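Local structure of ancylostoma secreted protein 2 (Necator americanus, 4NUN) at residues C84-S89 / M170-C175; G98-M103 / V146-Q151. The protein binds zinc or copper and belongs to the CAP superfamily of secreted proteins, its wider biological role in the hookworm being uncertain. All coordinates share one frame; numbering follows the deposited sequence.

Contact 1: C84-S89 / M170-C175; sequences CVFKHS and MCYVVC. With CU (copper (II) ion), chain B.
The phenolic OH of Tyr172 is gripped from two directions: it accepts a nearly straight bond from the backbone of the loop, Lys87 N to Tyr172 OH at 3.2 Å with an N-H...O angle of 174°, and it is hydrogen-bonded to Asn80 OD1 of helix 71-81. Asn80 ND2 also holds Lys87 O, so one amide side chain ties both the phenol and the loop to that helix. The CB bond of Tyr172 points toward the loop and, with CG anti to the backbone N (chi1 -178°), carries the ring to it, the peptide carbon of Val85 lying over one face. Phe86 crosses the tyrosine at about a right angle, with Phe86 CD1 3.7 Å from Tyr172 CE1. In this CAP domain, an alpha-beta-alpha sandwich, Tyr172 stands near the start of strand 171-178, and the loop leads on to the metal ligand His88, whose NE2 binds copper at 2.3 Å; His148 is the other histidine ligand. At the loop segment's other end, Met170, extended beyond CG, brings its methyl against the backbone, with Met170 CE 3.4 Å from Cys84 O and 4.1 Å from Phe86 CB. The Cys84-Cys167 disulfide ties that end to the turn after strand 159-166.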
ATOM      1  N   CYS A  84      13.879  10.930  10.059  1.00 24.35           N
ATOM      2  CA  CYS A  84      14.161  11.847   8.948  1.00 22.64           C
ATOM      3  C   CYS A  84      15.359  11.464   8.055  1.00 26.77           C
ATOM      4  O   CYS A  84      16.045  12.326   7.494  1.00 28.59           O
ATOM      5  CB  CYS A  84      14.282  13.281   9.458  1.00 25.64           C
ATOM      6  SG  CYS A  84      12.692  13.956   9.991  1.00 24.65           S
ATOM      7  N   VAL A  85      15.583  10.163   7.914  1.00 25.39           N
ATOM      8  CA  VAL A  85      16.543   9.639   6.953  1.00 25.59           C
ATOM      9  C   VAL A  85      15.805   8.681   6.013  1.00 22.57           C
ATOM     10  O   VAL A  85      15.220   7.691   6.460  1.00 21.02           O
ATOM     11  CB  VAL A  85      17.694   8.903   7.671  1.00 26.77           C
ATOM     12  CG1 VAL A  85      18.649   8.274   6.667  1.00 23.73           C
ATOM     13  CG2 VAL A  85      18.443   9.859   8.601  1.00 21.75           C
ATOM     14  N   PHE A  86      15.820   8.984   4.717  1.00 23.18           N
ATOM     15  CA  PHE A  86      15.083   8.184   3.741  1.00 26.81           C
ATOM     16  C   PHE A  86      15.644   6.766   3.653  1.00 25.85           C
ATOM     17  O   PHE A  86      16.581   6.510   2.909  1.00 28.81           O
ATOM     18  CB  PHE A  86      15.084   8.845   2.359  1.00 22.00           C
ATOM     19  CG  PHE A  86      14.378   8.037   1.316  1.00 23.45           C
ATOM     20  CD1 PHE A  86      12.991   8.037   1.245  1.00 27.24           C
ATOM     21  CD2 PHE A  86      15.096   7.257   0.415  1.00 28.61           C
ATOM     22  CE1 PHE A  86      12.330   7.288   0.281  1.00 27.19           C
ATOM     23  CE2 PHE A  86      14.451   6.502  -0.549  1.00 28.32           C
ATOM     24  CZ  PHE A  86      13.064   6.512  -0.616  1.00 31.76           C
ATOM     25  N   LYS A  87      15.056   5.852   4.416  1.00 29.74           N
ATOM     26  CA  LYS A  87      15.653   4.540   4.640  1.00 30.32           C
ATOM     27  C   LYS A  87      14.596   3.512   5.006  1.00 30.33           C
ATOM     28  O   LYS A  87      13.657   3.805   5.754  1.00 23.88           O
ATOM     29  CB  LYS A  87      16.673   4.627   5.787  1.00 29.13           C
ATOM     30  CG  LYS A  87      17.300   3.299   6.173  1.00 37.88           C
ATOM     31  CD  LYS A  87      18.413   3.467   7.211  1.00 49.07           C
ATOM     32  CE  LYS A  87      19.297   2.208   7.309  1.00 48.88           C
ATOM     33  NZ  LYS A  87      20.262   2.065   6.162  1.00 55.57           N
ATOM     34  N   HIS A  88      14.762   2.300   4.485  1.00 28.63           N
ATOM     35  CA  HIS A  88      13.903   1.198   4.872  1.00 26.00           C
ATOM     36  C   HIS A  88      14.274   0.712   6.245  1.00 26.65           C
ATOM     37  O   HIS A  88      15.435   0.392   6.490  1.00 35.26           O
ATOM     38  CB  HIS A  88      14.008   0.053   3.874  1.00 24.13           C
ATOM     39  CG  HIS A  88      12.840  -0.023   2.955  1.00 26.69           C
ATOM     40  ND1 HIS A  88      11.552  -0.178   3.418  1.00 27.11           N
ATOM     41  CD2 HIS A  88      12.752   0.089   1.610  1.00 28.14           C
ATOM     42  CE1 HIS A  88      10.719  -0.186   2.392  1.00 26.27           C
ATOM     43  NE2 HIS A  88      11.422  -0.033   1.285  1.00 29.44           N
ATOM     44  N   SER A  89      13.297   0.658   7.148  1.00 23.73           N
ATOM     45  CA  SER A  89      13.559   0.156   8.491  1.00 25.89           C
ATOM     46  C   SER A  89      13.986  -1.308   8.425  1.00 30.09           C
ATOM     47  O   SER A  89      13.767  -1.985   7.418  1.00 27.41           O
ATOM     48  CB  SER A  89      12.345   0.332   9.415  1.00 27.29           C
ATOM     49  OG  SER A  89      11.291  -0.548   9.071  1.00 27.44           O
ATOM     50  N   MET A 170      13.014  17.587   3.647  1.00 32.06           N
ATOM     51  CA  MET A 170      12.051  16.719   2.969  1.00 31.13           C
ATOM     52  C   MET A 170      10.785  16.438   3.777  1.00 30.04           C
ATOM     53  O   MET A 170      10.792  16.451   5.016  1.00 25.26           O
ATOM     54  CB  MET A 170      12.695  15.379   2.571  1.00 28.77           C
ATOM     55  CG  MET A 170      13.051  14.465   3.738  1.00 28.20           C
ATOM     56  SD  MET A 170      13.330  12.735   3.248  1.00 37.16           S
ATOM     57  CE  MET A 170      14.045  12.060   4.750  1.00 24.66           C
ATOM     58  N   CYS A 171       9.701  16.181   3.054  1.00 22.40           N
ATOM     59  CA  CYS A 171       8.548  15.515   3.637  1.00 21.61           C
ATOM     60  C   CYS A 171       8.744  14.008   3.489  1.00 21.60           C
ATOM     61  O   CYS A 171       8.849  13.494   2.369  1.00 18.28           O
ATOM     62  CB  CYS A 171       7.260  15.942   2.942  1.00 20.03           C
ATOM     63  SG  CYS A 171       5.817  15.096   3.615  1.00 21.89           S
ATOM     64  N   TYR A 172       8.795  13.309   4.619  1.00 20.32           N
ATOM     65  CA  TYR A 172       9.138  11.891   4.653  1.00 18.08           C
ATOM     66  C   TYR A 172       7.950  11.031   5.103  1.00 16.08           C
ATOM     67  O   TYR A 172       7.411  11.212   6.205  1.00 13.89           O
ATOM     68  CB  TYR A 172      10.333  11.678   5.590  1.00 18.34           C
ATOM     69  CG  TYR A 172      10.823  10.250   5.672  1.00 16.24           C
ATOM     70  CD1 TYR A 172      10.953   9.471   4.525  1.00 18.61           C
ATOM     71  CD2 TYR A 172      11.187   9.691   6.896  1.00 18.30           C
ATOM     72  CE1 TYR A 172      11.418   8.163   4.599  1.00 17.87           C
ATOM     73  CE2 TYR A 172      11.652   8.388   6.984  1.00 18.66           C
ATOM     74  CZ  TYR A 172      11.762   7.628   5.831  1.00 19.96           C
ATOM     75  OH  TYR A 172      12.225   6.334   5.921  1.00 21.62           O
ATOM     76  N   VAL A 173       7.564  10.092   4.241  1.00 15.47           N
ATOM     77  CA  VAL A 173       6.350   9.295   4.407  1.00 12.71           C
ATOM     78  C   VAL A 173       6.666   7.806   4.516  1.00 12.89           C
ATOM     79  O   VAL A 173       7.404   7.252   3.691  1.00 14.42           O
ATOM     80  CB  VAL A 173       5.416   9.485   3.202  1.00 12.78           C
ATOM     81  CG1 VAL A 173       4.148   8.649   3.365  1.00 11.33           C
ATOM     82  CG2 VAL A 173       5.093  10.957   3.011  1.00 11.20           C
ATOM     83  N   VAL A 174       6.113   7.150   5.530  1.00 10.02           N
ATOM     84  CA  VAL A 174       6.322   5.718   5.695  1.00 10.89           C
ATOM     85  C   VAL A 174       4.981   5.033   5.938  1.00 10.89           C
ATOM     86  O   VAL A 174       4.220   5.471   6.803  1.00 10.55           O
ATOM     87  CB  VAL A 174       7.273   5.406   6.871  1.00 12.66           C
ATOM     88  CG1 VAL A 174       7.440   3.889   7.044  1.00 13.97           C
ATOM     89  CG2 VAL A 174       8.636   6.078   6.661  1.00 15.43           C
ATOM     90  N   CYS A 175       4.678   3.996   5.152  1.00  7.91           N
ATOM     91  CA  CYS A 175       3.530   3.129   5.427  1.00 10.82           C
ATOM     92  C   CYS A 175       3.991   1.730   5.767  1.00 11.18           C
ATOM     93  O   CYS A 175       4.907   1.190   5.142  1.00 13.87           O
ATOM     94  CB  CYS A 175       2.553   3.045   4.246  1.00  9.09           C
ATOM     95  SG  CYS A 175       1.538   4.504   4.013  1.00 10.28           S
TER
HETATM   96 CU    CU B 300      10.948   0.906  -0.795  1.00 40.72          CU
HETATM   97  O   HOH W   1      12.940   1.974  -2.078  1.00 28.72           O

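Contact 2: G98-M103 / V146-Q151; sequences GENIFM and VGHYTQ. With CU (copper (II) ion), chain B.
With chi1 of -78° in Asn100 and -54° in His148, each side chain has CG anti to its own carbonyl carbon, and the amide of the strand residue comes alongside the first turn of helix 147-152. There Asn100 ND2 donates to His148 O at 3.1 Å, the donor tilted 29° from the carbonyl plane. The other branch of the amide, Asn100 OD1, lies at the edge of the imidazole, 3.6 Å from His148 CD2. One asparagine thus touches both the backbone and the ring of a metal ligand. His148 NE2 binds copper at 2.5 Å, His88 and a water being further ligands; this histidine pair is the metal site of the central CAP cavity. Trp122 of helix 111-123 meets the His148 ring with the two planes nearly parallel, and Ile101 CG1 comes within 4.0 Å of the copper. One helical turn on from His148, Gln151 OE1 approaches the start of the strand, 3.3 Å from Gly98 CA. A water links the same ends, accepting from Glu99 N at 3.0 Å and lying 3.2 Å from Gln151 OE1, to which it can donate. That oxygen also accepts from Gly181 N, while the CB bond of Glu99 points away from the helix.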
ATOM      1  N   GLY A  98       5.112  -5.377   6.381  1.00 16.86           N
ATOM      2  CA  GLY A  98       5.756  -4.851   5.193  1.00 10.73           C
ATOM      3  C   GLY A  98       6.018  -3.363   5.382  1.00 14.26           C
ATOM      4  O   GLY A  98       5.741  -2.809   6.447  1.00  9.94           O
ATOM      5  N   GLU A  99       6.556  -2.713   4.354  1.00 14.61           N
ATOM      6  CA  GLU A  99       6.858  -1.295   4.447  1.00 13.21           C
ATOM      7  C   GLU A  99       7.018  -0.653   3.070  1.00 11.29           C
ATOM      8  O   GLU A  99       7.597  -1.245   2.157  1.00 15.03           O
ATOM      9  CB  GLU A  99       8.117  -1.070   5.297  1.00 13.71           C
ATOM     10  CG  GLU A  99       8.364   0.399   5.674  1.00 18.75           C
ATOM     11  CD  GLU A  99       9.646   0.595   6.484  1.00 22.09           C
ATOM     12  OE1 GLU A  99      10.730   0.390   5.895  1.00 21.69           O
ATOM     13  OE2 GLU A  99       9.565   0.935   7.694  1.00 12.80           O
ATOM     14  N   ASN A 100       6.467   0.549   2.931  1.00 12.28           N
ATOM     15  CA  ASN A 100       6.714   1.429   1.788  1.00 12.85           C
ATOM     16  C   ASN A 100       7.196   2.792   2.292  1.00 13.95           C
ATOM     17  O   ASN A 100       6.703   3.292   3.315  1.00  9.58           O
ATOM     18  CB  ASN A 100       5.440   1.647   0.961  1.00 10.60           C
ATOM     19  CG  ASN A 100       5.106   0.481   0.055  1.00 12.69           C
ATOM     20  OD1 ASN A 100       5.912  -0.427  -0.132  1.00 13.64           O
ATOM     21  ND2 ASN A 100       3.908   0.512  -0.531  1.00  9.28           N
ATOM     22  N   ILE A 101       8.139   3.399   1.574  1.00 14.46           N
ATOM     23  CA  ILE A 101       8.663   4.700   1.962  1.00 13.18           C
ATOM     24  C   ILE A 101       8.664   5.622   0.768  1.00 15.85           C
ATOM     25  O   ILE A 101       8.680   5.174  -0.384  1.00 13.53           O
ATOM     26  CB  ILE A 101      10.088   4.605   2.529  1.00 18.52           C
ATOM     27  CG1 ILE A 101      11.069   4.171   1.431  1.00 23.36           C
ATOM     28  CG2 ILE A 101      10.128   3.631   3.692  1.00 17.34           C
ATOM     29  CD1 ILE A 101      12.507   3.988   1.931  1.00 28.88           C
ATOM     30  N   PHE A 102       8.640   6.917   1.055  1.00 15.71           N
ATOM     31  CA  PHE A 102       8.534   7.925   0.027  1.00 13.53           C
ATOM     32  C   PHE A 102       8.996   9.269   0.574  1.00 16.95           C
ATOM     33  O   PHE A 102       8.857   9.547   1.765  1.00 16.07           O
ATOM     34  CB  PHE A 102       7.091   8.017  -0.457  1.00 10.25           C
ATOM     35  CG  PHE A 102       6.839   9.153  -1.414  1.00 14.69           C
ATOM     36  CD1 PHE A 102       7.149   9.029  -2.772  1.00 12.76           C
ATOM     37  CD2 PHE A 102       6.285  10.352  -0.962  1.00 15.62           C
ATOM     38  CE1 PHE A 102       6.919  10.081  -3.656  1.00 11.35           C
ATOM     39  CE2 PHE A 102       6.046  11.405  -1.845  1.00 17.78           C
ATOM     40  CZ  PHE A 102       6.363  11.264  -3.202  1.00 12.96           C
ATOM     41  N   MET A 103       9.547  10.105  -0.303  1.00 21.13           N
ATOM     42  CA  MET A 103       9.995  11.425   0.104  1.00 18.24           C
ATOM     43  C   MET A 103       9.713  12.433  -0.980  1.00 20.64           C
ATOM     44  O   MET A 103       9.737  12.119  -2.179  1.00 18.22           O
ATOM     45  CB  MET A 103      11.488  11.439   0.436  1.00 21.84           C
ATOM     46  CG  MET A 103      12.413  11.298  -0.789  1.00 24.51           C
ATOM     47  SD  MET A 103      13.962  12.216  -0.582  1.00 45.66           S
ATOM     48  CE  MET A 103      13.500  13.849  -1.206  1.00 27.89           C
ATOM     49  N   VAL A 146       8.960  -3.208  -8.604  1.00 20.08           N
ATOM     50  CA  VAL A 146       7.517  -3.003  -8.562  1.00 15.87           C
ATOM     51  C   VAL A 146       6.987  -3.317  -7.165  1.00 13.13           C
ATOM     52  O   VAL A 146       5.782  -3.473  -6.971  1.00 14.76           O
ATOM     53  CB  VAL A 146       6.779  -3.852  -9.634  1.00 14.56           C
ATOM     54  CG1 VAL A 146       7.288  -3.511 -11.013  1.00 15.28           C
ATOM     55  CG2 VAL A 146       6.950  -5.333  -9.366  1.00 14.35           C
ATOM     56  N   GLY A 147       7.899  -3.366  -6.193  1.00 12.05           N
ATOM     57  CA  GLY A 147       7.597  -3.831  -4.851  1.00 12.47           C
ATOM     58  C   GLY A 147       6.747  -2.940  -3.951  1.00 14.95           C
ATOM     59  O   GLY A 147       6.205  -3.421  -2.952  1.00 13.74           O
ATOM     60  N   HIS A 148       6.643  -1.651  -4.272  1.00 12.84           N
ATOM     61  CA  HIS A 148       5.750  -0.767  -3.519  1.00 13.44           C
ATOM     62  C   HIS A 148       4.318  -1.055  -3.943  1.00 10.07           C
ATOM     63  O   HIS A 148       3.428  -1.209  -3.105  1.00  9.75           O
ATOM     64  CB  HIS A 148       6.089   0.697  -3.767  1.00 12.69           C
ATOM     65  CG  HIS A 148       7.522   1.037  -3.511  1.00 14.29           C
ATOM     66  ND1 HIS A 148       8.416   1.293  -4.526  1.00 20.89           N
ATOM     67  CD2 HIS A 148       8.216   1.166  -2.356  1.00 18.46           C
ATOM     68  CE1 HIS A 148       9.600   1.574  -4.012  1.00 22.82           C
ATOM     69  NE2 HIS A 148       9.506   1.504  -2.697  1.00 22.65           N
ATOM     70  N   TYR A 149       4.115  -1.148  -5.256  1.00 11.13           N
ATOM     71  CA  TYR A 149       2.838  -1.563  -5.825  1.00 10.05           C
ATOM     72  C   TYR A 149       2.331  -2.901  -5.284  1.00 10.99           C
ATOM     73  O   TYR A 149       1.189  -2.996  -4.835  1.00  9.80           O
ATOM     74  CB  TYR A 149       2.928  -1.682  -7.346  1.00 10.03           C
ATOM     75  CG  TYR A 149       1.718  -2.400  -7.935  1.00 10.91           C
ATOM     76  CD1 TYR A 149       0.485  -1.756  -8.046  1.00  6.88           C
ATOM     77  CD2 TYR A 149       1.804  -3.726  -8.371  1.00 10.38           C
ATOM     78  CE1 TYR A 149      -0.614  -2.404  -8.578  1.00  6.89           C
ATOM     79  CE2 TYR A 149       0.697  -4.377  -8.914  1.00  6.35           C
ATOM     80  CZ  TYR A 149      -0.503  -3.709  -9.010  1.00  6.08           C
ATOM     81  OH  TYR A 149      -1.607  -4.339  -9.538  1.00  5.63           O
ATOM     82  N   THR A 150       3.169  -3.935  -5.366  1.00  9.39           N
ATOM     83  CA  THR A 150       2.748  -5.284  -4.992  1.00  9.56           C
ATOM     84  C   THR A 150       2.347  -5.356  -3.529  1.00  9.47           C
ATOM     85  O   THR A 150       1.429  -6.084  -3.170  1.00 10.02           O
ATOM     86  CB  THR A 150       3.824  -6.361  -5.304  1.00 10.27           C
ATOM     87  OG1 THR A 150       5.039  -6.064  -4.608  1.00  8.66           O
ATOM     88  CG2 THR A 150       4.095  -6.440  -6.794  1.00  8.10           C
ATOM     89  N   GLN A 151       3.024  -4.593  -2.683  1.00  9.80           N
ATOM     90  CA  GLN A 151       2.610  -4.504  -1.283  1.00  9.64           C
ATOM     91  C   GLN A 151       1.291  -3.751  -1.142  1.00  9.39           C
ATOM     92  O   GLN A 151       0.448  -4.139  -0.332  1.00  9.10           O
ATOM     93  CB  GLN A 151       3.690  -3.836  -0.431  1.00 10.88           C
ATOM     94  CG  GLN A 151       3.280  -3.587   1.007  1.00 10.04           C
ATOM     95  CD  GLN A 151       3.078  -4.884   1.782  1.00 14.15           C
ATOM     96  OE1 GLN A 151       4.023  -5.413   2.385  1.00 15.28           O
ATOM     97  NE2 GLN A 151       1.842  -5.404   1.772  1.00 10.17           N
TER
HETATM   98 CU    CU B 300      10.948   0.906  -0.795  1.00 40.72          CU
HETATM   99  O   HOH W   2       7.024  -4.507   1.958  1.00 13.33           O
HETATM  100  O   HOH W   1      12.940   1.974  -2.078  1.00 28.72           O

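How the contacts relate
Contact 1 is a surface contact and contact 2 a buried one, their centres about 12 Å apart, yet each supplies one histidine to the same copper and both include its water ligand. They share a sheet as well, since strands 171-178 and 98-104 are neighbours in it. The chemistry follows the place: in 84-89/170-175 a tyrosine meets a loop's phenylalanine and backbone, with a methionine methyl and one hydrogen bond to the phenol, whereas amide side chains and a bridging water join strand to helix in 98-103/146-151. Glu99 probably connects them as a second-shell residue, with Glu99 OE1 2.7 Å from His88 ND1 and Glu99 OE2 2.7 Å from Ser89 OG, while Phe86 packs on Ile101.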